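Local atomic coordinates of uncharacterized protein, DUF633, LMOf2365_1472 (Listeria monocytogenes str. 4b F2365, PDB entry 3GNL), a protein that is not characterised but probably methylates N1 of adenine 22 in tRNA, as a Rossmann-fold methyltransferase. Residues A[28-33]-A[50-55]; A[56-61]-A[74-79]; A[134-139]-A[168-173]. All blocks are in the same frame, centred on the assembly; numbering follows the deposited sequence.

Interactions 1 and 2 lie side by side, their centres about 5 Å apart. Interaction 1 sits at the end of strand 45-52, and interaction 2 packs the helix that follows, 55-67, on strand 74-78, the neighbour of 45-52 in the sheet. Interaction 1 is buried and largely polar: backbone groups and one glutamate carboxylate gather at the ends of two parallel strands. Interaction 2 is nearer the surface and apolar, with a phenylalanine, a valine and an alanine packing helix on strand. Interaction 3 lies on the opposite side of the chain's centre, with centres about 29 and 33 Å from the other two. Partly buried, it ties helix 129-139 to the loop before helix 172-177 with two side-chain hydrogen bonds.

Interaction 1 (A[28-33]-A[50-55]); sequences IGSDHA and AGEVVD
G51 O faces the backbone N-H groups of G29 and S30, where the chain leaves strand 23-28. S30 N donates to it over 3.1 Å, with an N-H...O angle of 151°, and G29 N lies 3.0 Å from the same G51 O. The second polar group is E52. Its side chain bends at chi2 (-72°), which turns the carboxylate back over the loop and brings OE2 to 2.5 Å from S30 O, a distance whose detail is doubtful. E52 OE2 also lies 3.4 Å from S30 CB. S30 OG is occupied by D27 of the preceding strand. Farther along the loop, H32 ND1 donates to D31 OD1. The apolar part is small: A50 CB meets S30 CB at 4.0 Å and A33 CB at 4.2 Å. A glycine-bearing loop after the first strand and an acid at the end of the second are features of class I methyltransferases, so this corner probably borders the S-adenosylmethionine pocket. Strand 23-28 stands between 45-52 and 93-99 in the sheet; I28 packs on I94 and I96, while A33 and E52 are covered by V65 and A61 of helix 55-67.

Interaction 2 (A[56-61]-A[74-79]); sequences GPFQSA and IDVRKG
The beta-alpha-beta unit made by strand 45-52, helix 55-67 and strand 74-78 is closed here, where F58 and A61 of the helix pack on V76 and K78 of its last strand. Helix and strand run nearly antiparallel, the axes of the two short segments at 167° and 8.6 Å apart at closest, so residues one helical turn apart meet alternate residues of the strand. F58 does most of the touching. With CG anti to the backbone N (chi1 174°), its ring is carried out to the strand, and K78 CB sits over one face in a CH-pi contact, 4.1 Å from the centroid and only 17° off the ring normal. The CE1 corner of the ring reaches the strand backbone, 3.6 Å from K78 N. F58 CE1 also meets V76 CG1, at 3.7 Å and obliquely to the ring. That same methyl is shared with the helix's next turn, A61 CB lying 3.9 Å from V76 CG1, so CG1 of V76 touches both helix residues. The lysine's amine leads off toward D55 at the start of the helix, but the modelled approach is too short for its detail to be trusted. R77 points away from the helix, its NH2 bridging to D75 OD2 at 3.0 Å while its NH1 serves D89. In the fold, strand 74-78 is the outermost parallel strand, its backbone bonded to A48, A50 and E52 of strand 45-52. V76 is further covered by Q62 and V65, and I74 continues the layer onto helix 34-41.

Interaction 3 (A[134-139]-A[168-173]); sequences EWSEQN and VTWTKQ
The indole of W170 meets S136 at its edge: OG lies 3° out of the ring plane and accepts the N-H of NE1 over 2.9 Å, with a fairly straight angle of 158°. Over one face of the same ring sits V168 CG1 from its own loop, 3.3 Å above the plane and offset toward the rim; E137 CB approaches W170 CD1 obliquely at 3.7 Å. Near the end of the segment, N139 ND2 donates to W135 O and lies over the W135 ring. E137 completes the grip on the loop. Its CG is anti to the backbone N (chi1 176°) and the chain stays extended, so OE2 reaches the main chain and takes the N-H of W170 over 2.9 Å, nearly along its C-O axis. On the way E137 CG passes 3.5 Å from V168 O. S136 OG has a further hydrogen bond, to W141 O, so the hydroxyl that receives the indole is itself positioned by strand 141-151. Consecutive helix residues thus satisfy both nitrogens of W170, one in the ring and one in the backbone, which holds the ring's rotation and probably steadies the chain just before helix 172-177.

Interaction 1 (A[28-33]-A[50-55])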
loop_
_atom_site.group_PDB
_atom_site.type_symbol
_atom_site.label_atom_id
_atom_site.label_comp_id
_atom_site.label_asym_id
_atom_site.label_seq_id
_atom_site.Cartn_x
_atom_site.Cartn_y
_atom_site.Cartn_z
ATOM N N ILE A 28 9.210 -6.471 1.411
ATOM C CA ILE A 28 9.379 -6.198 2.832
ATOM C C ILE A 28 8.240 -6.780 3.637
ATOM O O ILE A 28 7.071 -6.443 3.382
ATOM C CB ILE A 28 9.441 -4.710 3.036
ATOM C CG1 ILE A 28 10.459 -4.112 2.065
ATOM C CG2 ILE A 28 9.722 -4.406 4.514
ATOM C CD1 ILE A 28 11.989 -4.596 2.292
ATOM N N GLY A 29 8.534 -7.600 4.635
ATOM C CA GLY A 29 7.454 -8.312 5.318
ATOM C C GLY A 29 6.738 -9.265 4.394
ATOM O O GLY A 29 5.485 -9.376 4.386
ATOM N N SER A 30 7.516 -9.999 3.611
ATOM C CA SER A 30 6.947 -10.864 2.571
ATOM C C SER A 30 6.030 -11.928 3.152
ATOM O O SER A 30 6.354 -12.568 4.175
ATOM C CB SER A 30 8.116 -11.567 1.890
ATOM O OG SER A 30 7.655 -12.271 0.758
ATOM N N ASP A 31 4.894 -12.145 2.507
ATOM C CA ASP A 31 3.975 -13.178 2.918
ATOM C C ASP A 31 4.488 -14.528 2.418
ATOM O O ASP A 31 4.207 -14.879 1.269
ATOM C CB ASP A 31 2.594 -12.847 2.325
ATOM C CG ASP A 31 1.507 -13.755 2.841
ATOM O OD1 ASP A 31 1.814 -14.760 3.534
ATOM O OD2 ASP A 31 0.331 -13.476 2.521
ATOM N N HIS A 32 5.228 -15.282 3.249
ATOM C CA HIS A 32 5.811 -16.576 2.852
ATOM C C HIS A 32 6.704 -16.568 1.599
ATOM O O HIS A 32 7.028 -17.637 1.073
ATOM C CB HIS A 32 4.753 -17.651 2.704
ATOM C CG HIS A 32 4.039 -17.996 3.984
ATOM N ND1 HIS A 32 3.171 -17.129 4.610
ATOM C CD2 HIS A 32 4.045 -19.127 4.725
ATOM C CE1 HIS A 32 2.691 -17.704 5.706
ATOM N NE2 HIS A 32 3.193 -18.922 5.787
ATOM N N ALA A 33 7.164 -15.384 1.172
ATOM C CA ALA A 33 7.906 -15.246 -0.077
ATOM C C ALA A 33 7.067 -15.737 -1.264
ATOM O O ALA A 33 7.674 -16.039 -2.306
ATOM C CB ALA A 33 9.240 -16.008 0.010
ATOM N N ALA A 50 13.529 -11.312 0.166
ATOM C CA ALA A 50 12.327 -11.433 0.983
ATOM C C ALA A 50 12.681 -11.066 2.415
ATOM O O ALA A 50 13.397 -11.813 3.096
ATOM C CB ALA A 50 11.760 -12.826 0.877
ATOM N N GLY A 51 12.193 -9.912 2.881
ATOM C CA GLY A 51 12.510 -9.444 4.246
ATOM C C GLY A 51 11.510 -9.915 5.279
ATOM O O GLY A 51 10.329 -10.003 5.012
ATOM N N GLU A 52 11.957 -10.262 6.487
ATOM C CA GLU A 52 11.067 -10.635 7.565
ATOM C C GLU A 52 11.653 -10.083 8.839
ATOM O O GLU A 52 12.865 -9.971 8.938
ATOM C CB GLU A 52 10.897 -12.160 7.700
ATOM C CG GLU A 52 10.479 -12.845 6.393
ATOM C CD GLU A 52 9.066 -12.561 6.030
ATOM O OE1 GLU A 52 8.327 -11.951 6.819
ATOM O OE2 GLU A 52 8.684 -12.958 4.895
ATOM N N VAL A 53 10.801 -9.722 9.809
ATOM C CA VAL A 53 11.321 -9.156 11.053
ATOM C C VAL A 53 11.418 -10.158 12.210
ATOM O O VAL A 53 12.275 -9.998 13.075
ATOM C CB VAL A 53 10.647 -7.796 11.396
ATOM C CG1 VAL A 53 9.193 -8.003 11.750
ATOM C CG2 VAL A 53 11.368 -7.105 12.551
ATOM N N VAL A 54 10.618 -11.211 12.226
ATOM C CA VAL A 54 10.624 -12.187 13.326
ATOM C C VAL A 54 10.655 -13.668 12.865
ATOM O O VAL A 54 10.434 -13.957 11.678
ATOM C CB VAL A 54 9.455 -11.916 14.301
ATOM C CG1 VAL A 54 9.651 -10.547 14.963
ATOM C CG2 VAL A 54 8.102 -12.007 13.580
ATOM N N ASP A 55 10.869 -14.603 13.792
ATOM C CA ASP A 55 11.140 -16.025 13.449
ATOM C C ASP A 55 10.192 -16.859 12.619
ATOM O O ASP A 55 10.654 -17.525 11.658
ATOM C CB ASP A 55 11.560 -16.822 14.710
ATOM C CG ASP A 55 13.010 -16.591 15.052
ATOM O OD1 ASP A 55 13.675 -15.997 14.202
ATOM O OD2 ASP A 55 13.508 -16.995 16.138
#

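Interaction 2 (A[56-61]-A[74-79])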
loop_
_atom_site.group_PDB
_atom_site.type_symbol
_atom_site.label_atom_id
_atom_site.label_comp_id
_atom_site.label_asym_id
_atom_site.label_seq_id
_atom_site.Cartn_x
_atom_site.Cartn_y
_atom_site.Cartn_z
ATOM N N GLY A 56 8.924 -16.891 13.004
ATOM C CA GLY A 56 7.908 -17.688 12.342
ATOM C C GLY A 56 7.934 -17.344 10.863
ATOM O O GLY A 56 8.267 -18.190 10.045
ATOM N N PRO A 57 7.662 -16.073 10.528
ATOM C CA PRO A 57 7.680 -15.705 9.091
ATOM C C PRO A 57 9.049 -15.801 8.396
ATOM O O PRO A 57 9.139 -16.067 7.186
ATOM C CB PRO A 57 7.169 -14.272 9.108
ATOM C CG PRO A 57 6.291 -14.197 10.371
ATOM C CD PRO A 57 7.108 -14.994 11.365
ATOM N N PHE A 58 10.146 -15.594 9.083
ATOM C CA PHE A 58 11.447 -15.732 8.457
ATOM C C PHE A 58 11.594 -17.214 8.047
ATOM O O PHE A 58 11.928 -17.510 6.886
ATOM C CB PHE A 58 12.565 -15.300 9.436
ATOM C CG PHE A 58 13.954 -15.541 8.933
ATOM C CD1 PHE A 58 14.444 -14.863 7.846
ATOM C CD2 PHE A 58 14.810 -16.414 9.616
ATOM C CE1 PHE A 58 15.708 -15.056 7.354
ATOM C CE2 PHE A 58 16.114 -16.628 9.140
ATOM C CZ PHE A 58 16.566 -15.954 7.994
ATOM N N GLN A 59 11.309 -18.143 8.961
ATOM C CA GLN A 59 11.394 -19.577 8.626
ATOM C C GLN A 59 10.454 -20.073 7.559
ATOM O O GLN A 59 10.855 -20.864 6.695
ATOM C CB GLN A 59 11.230 -20.430 9.874
ATOM C CG GLN A 59 12.563 -20.616 10.462
ATOM C CD GLN A 59 12.646 -20.182 11.842
ATOM O OE1 GLN A 59 12.198 -20.886 12.756
ATOM N NE2 GLN A 59 13.264 -19.024 12.045
ATOM N N SER A 60 9.217 -19.596 7.582
ATOM C CA SER A 60 8.208 -19.944 6.593
ATOM C C SER A 60 8.679 -19.481 5.211
ATOM O O SER A 60 8.504 -20.186 4.205
ATOM C CB SER A 60 6.906 -19.244 6.958
ATOM O OG SER A 60 6.179 -19.955 7.951
ATOM N N ALA A 61 9.267 -18.272 5.148
ATOM C CA ALA A 61 9.728 -17.751 3.847
ATOM C C ALA A 61 10.943 -18.515 3.340
ATOM O O ALA A 61 11.006 -18.844 2.140
ATOM C CB ALA A 61 10.010 -16.255 3.911
ATOM N N ILE A 74 16.673 -15.842 -4.811
ATOM C CA ILE A 74 15.956 -15.168 -3.723
ATOM C C ILE A 74 16.674 -15.327 -2.407
ATOM O O ILE A 74 16.936 -16.463 -1.947
ATOM C CB ILE A 74 14.523 -15.660 -3.573
ATOM C CG1 ILE A 74 13.777 -15.568 -4.932
ATOM C CG2 ILE A 74 13.825 -14.890 -2.455
ATOM C CD1 ILE A 74 12.442 -16.179 -4.885
ATOM N N ASP A 75 17.014 -14.187 -1.827
ATOM C CA ASP A 75 17.655 -14.124 -0.541
ATOM C C ASP A 75 16.570 -13.824 0.477
ATOM O O ASP A 75 15.832 -12.840 0.345
ATOM C CB ASP A 75 18.677 -12.985 -0.478
ATOM C CG ASP A 75 19.966 -13.249 -1.296
ATOM O OD1 ASP A 75 20.251 -14.428 -1.658
ATOM O OD2 ASP A 75 20.702 -12.255 -1.563
ATOM N N VAL A 76 16.449 -14.673 1.474
ATOM C CA VAL A 76 15.569 -14.388 2.592
ATOM C C VAL A 76 16.411 -13.810 3.702
ATOM O O VAL A 76 17.403 -14.419 4.135
ATOM C CB VAL A 76 14.798 -15.623 3.063
ATOM C CG1 VAL A 76 13.820 -15.275 4.212
ATOM C CG2 VAL A 76 14.078 -16.271 1.874
ATOM N N ARG A 77 16.027 -12.623 4.157
ATOM C CA ARG A 77 16.784 -11.916 5.160
ATOM C C ARG A 77 15.938 -11.443 6.347
ATOM O O ARG A 77 14.801 -10.975 6.171
ATOM C CB ARG A 77 17.434 -10.707 4.521
ATOM C CG ARG A 77 18.446 -11.076 3.430
ATOM C CD ARG A 77 19.114 -9.849 2.850
ATOM N NE ARG A 77 19.831 -10.149 1.595
ATOM C CZ ARG A 77 20.444 -9.240 0.837
ATOM N NH1 ARG A 77 20.414 -7.933 1.144
ATOM N NH2 ARG A 77 21.068 -9.614 -0.286
ATOM N N LYS A 78 16.490 -11.580 7.551
ATOM C CA LYS A 78 15.872 -11.067 8.778
ATOM C C LYS A 78 16.322 -9.632 9.058
ATOM O O LYS A 78 17.523 -9.333 9.100
ATOM C CB LYS A 78 16.179 -11.982 9.961
ATOM C CG LYS A 78 15.540 -11.507 11.278
ATOM C CD LYS A 78 14.773 -12.612 11.998
ATOM C CE LYS A 78 15.695 -13.561 12.766
ATOM N NZ LYS A 78 14.982 -14.379 13.810
ATOM N N GLY A 79 15.344 -8.744 9.244
ATOM C CA GLY A 79 15.612 -7.351 9.510
ATOM C C GLY A 79 14.323 -6.561 9.659
ATOM O O GLY A 79 13.250 -6.974 9.169
#

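Interaction 3 (A[134-139]-A[168-173])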
loop_
_atom_site.group_PDB
_atom_site.type_symbol
_atom_site.label_atom_id
_atom_site.label_comp_id
_atom_site.label_asym_id
_atom_site.label_seq_id
_atom_site.Cartn_x
_atom_site.Cartn_y
_atom_site.Cartn_z
ATOM N N GLU A 134 0.349 11.222 1.175
ATOM C CA GLU A 134 1.009 12.396 1.747
ATOM C C GLU A 134 2.499 12.234 1.648
ATOM O O GLU A 134 3.171 13.193 1.246
ATOM C CB GLU A 134 0.594 12.653 3.198
ATOM C CG GLU A 134 1.055 14.010 3.654
ATOM C CD GLU A 134 0.343 14.457 4.883
ATOM O OE1 GLU A 134 0.273 13.673 5.864
ATOM O OE2 GLU A 134 -0.166 15.602 4.841
ATOM N N TRP A 135 3.007 11.049 1.997
ATOM C CA TRP A 135 4.431 10.781 1.874
ATOM C C TRP A 135 4.868 11.025 0.439
ATOM O O TRP A 135 5.943 11.592 0.202
ATOM C CB TRP A 135 4.700 9.337 2.304
ATOM C CG TRP A 135 6.188 8.965 2.183
ATOM C CD1 TRP A 135 7.139 9.100 3.133
ATOM C CD2 TRP A 135 6.814 8.414 1.030
ATOM N NE1 TRP A 135 8.356 8.674 2.633
ATOM C CE2 TRP A 135 8.191 8.282 1.333
ATOM C CE3 TRP A 135 6.358 8.075 -0.248
ATOM C CZ2 TRP A 135 9.125 7.763 0.395
ATOM C CZ3 TRP A 135 7.278 7.558 -1.176
ATOM C CH2 TRP A 135 8.648 7.410 -0.829
ATOM N N SER A 136 4.084 10.582 -0.531
ATOM C CA SER A 136 4.436 10.748 -1.941
ATOM C C SER A 136 4.616 12.227 -2.288
ATOM O O SER A 136 5.579 12.603 -2.962
ATOM C CB SER A 136 3.366 10.044 -2.792
ATOM O OG SER A 136 2.896 10.806 -3.880
ATOM N N GLU A 137 3.720 13.073 -1.799
ATOM C CA GLU A 137 3.838 14.497 -2.004
ATOM C C GLU A 137 5.067 15.066 -1.284
ATOM O O GLU A 137 5.806 15.834 -1.928
ATOM C CB GLU A 137 2.573 15.158 -1.438
ATOM C CG GLU A 137 2.589 16.667 -1.487
ATOM C CD GLU A 137 1.222 17.223 -1.184
ATOM O OE1 GLU A 137 0.969 17.473 0.034
ATOM O OE2 GLU A 137 0.430 17.473 -2.121
ATOM N N GLN A 138 5.292 14.734 -0.011
ATOM C CA GLN A 138 6.444 15.267 0.769
ATOM C C GLN A 138 7.778 14.849 0.192
ATOM O O GLN A 138 8.757 15.583 0.313
ATOM C CB GLN A 138 6.420 14.870 2.235
ATOM C CG GLN A 138 5.363 15.561 3.059
ATOM C CD GLN A 138 5.258 14.954 4.435
ATOM O OE1 GLN A 138 5.993 13.997 4.765
ATOM N NE2 GLN A 138 4.346 15.478 5.259
ATOM N N ASN A 139 7.816 13.680 -0.439
ATOM C CA ASN A 139 9.101 13.194 -0.948
ATOM C C ASN A 139 9.225 13.189 -2.473
ATOM O O ASN A 139 10.186 12.647 -3.018
ATOM C CB ASN A 139 9.365 11.824 -0.346
ATOM C CG ASN A 139 9.574 11.902 1.142
ATOM O OD1 ASN A 139 10.691 12.127 1.593
ATOM N ND2 ASN A 139 8.492 11.731 1.940
ATOM N N VAL A 168 5.853 16.981 -6.723
ATOM C CA VAL A 168 4.567 16.296 -6.711
ATOM C C VAL A 168 3.651 17.086 -5.800
ATOM O O VAL A 168 3.992 17.369 -4.645
ATOM C CB VAL A 168 4.753 14.852 -6.254
ATOM C CG1 VAL A 168 3.410 14.124 -6.161
ATOM C CG2 VAL A 168 5.647 14.086 -7.254
ATOM N N THR A 169 2.512 17.453 -6.372
ATOM C CA THR A 169 1.508 18.275 -5.631
ATOM C C THR A 169 0.116 17.718 -5.867
ATOM O O THR A 169 -0.400 17.772 -6.990
ATOM C CB THR A 169 1.552 19.775 -6.085
ATOM O OG1 THR A 169 1.211 19.871 -7.474
ATOM C CG2 THR A 169 2.927 20.396 -5.822
ATOM N N TRP A 170 -0.501 17.173 -4.808
ATOM C CA TRP A 170 -1.818 16.568 -4.976
ATOM C C TRP A 170 -2.911 17.523 -4.525
ATOM O O TRP A 170 -2.629 18.499 -3.890
ATOM C CB TRP A 170 -1.897 15.319 -4.065
ATOM C CG TRP A 170 -0.934 14.197 -4.442
ATOM C CD1 TRP A 170 -0.041 13.605 -3.613
ATOM C CD2 TRP A 170 -0.747 13.624 -5.757
ATOM N NE1 TRP A 170 0.677 12.643 -4.314
ATOM C CE2 TRP A 170 0.284 12.641 -5.621
ATOM C CE3 TRP A 170 -1.336 13.820 -7.021
ATOM C CZ2 TRP A 170 0.736 11.861 -6.713
ATOM C CZ3 TRP A 170 -0.880 13.013 -8.119
ATOM C CH2 TRP A 170 0.153 12.051 -7.927
ATOM N N THR A 171 -4.151 17.225 -4.892
ATOM C CA THR A 171 -5.264 17.878 -4.198
ATOM C C THR A 171 -5.606 17.028 -2.956
ATOM O O THR A 171 -5.222 15.857 -2.852
ATOM C CB THR A 171 -6.487 17.947 -5.040
ATOM O OG1 THR A 171 -6.939 16.609 -5.354
ATOM C CG2 THR A 171 -6.249 18.696 -6.327
ATOM N N LYS A 172 -6.416 17.561 -2.061
ATOM C CA LYS A 172 -6.779 16.788 -0.879
ATOM C C LYS A 172 -7.617 15.565 -1.290
ATOM O O LYS A 172 -7.511 14.516 -0.651
ATOM C CB LYS A 172 -7.501 17.668 0.165
ATOM C CG LYS A 172 -8.757 18.306 -0.279
ATOM C CD LYS A 172 -9.321 19.309 0.803
ATOM C CE LYS A 172 -10.629 19.983 0.238
ATOM N NZ LYS A 172 -11.607 20.538 1.272
ATOM N N GLN A 173 -8.408 15.696 -2.350
ATOM C CA GLN A 173 -9.177 14.556 -2.856
ATOM C C GLN A 173 -8.234 13.475 -3.374
ATOM O O GLN A 173 -8.422 12.279 -3.113
ATOM C CB GLN A 173 -10.144 14.960 -3.967
ATOM C CG GLN A 173 -11.285 15.895 -3.513
ATOM C CD GLN A 173 -10.930 17.383 -3.535
ATOM O OE1 GLN A 173 -9.762 17.805 -3.590
ATOM N NE2 GLN A 173 -11.980 18.210 -3.479
#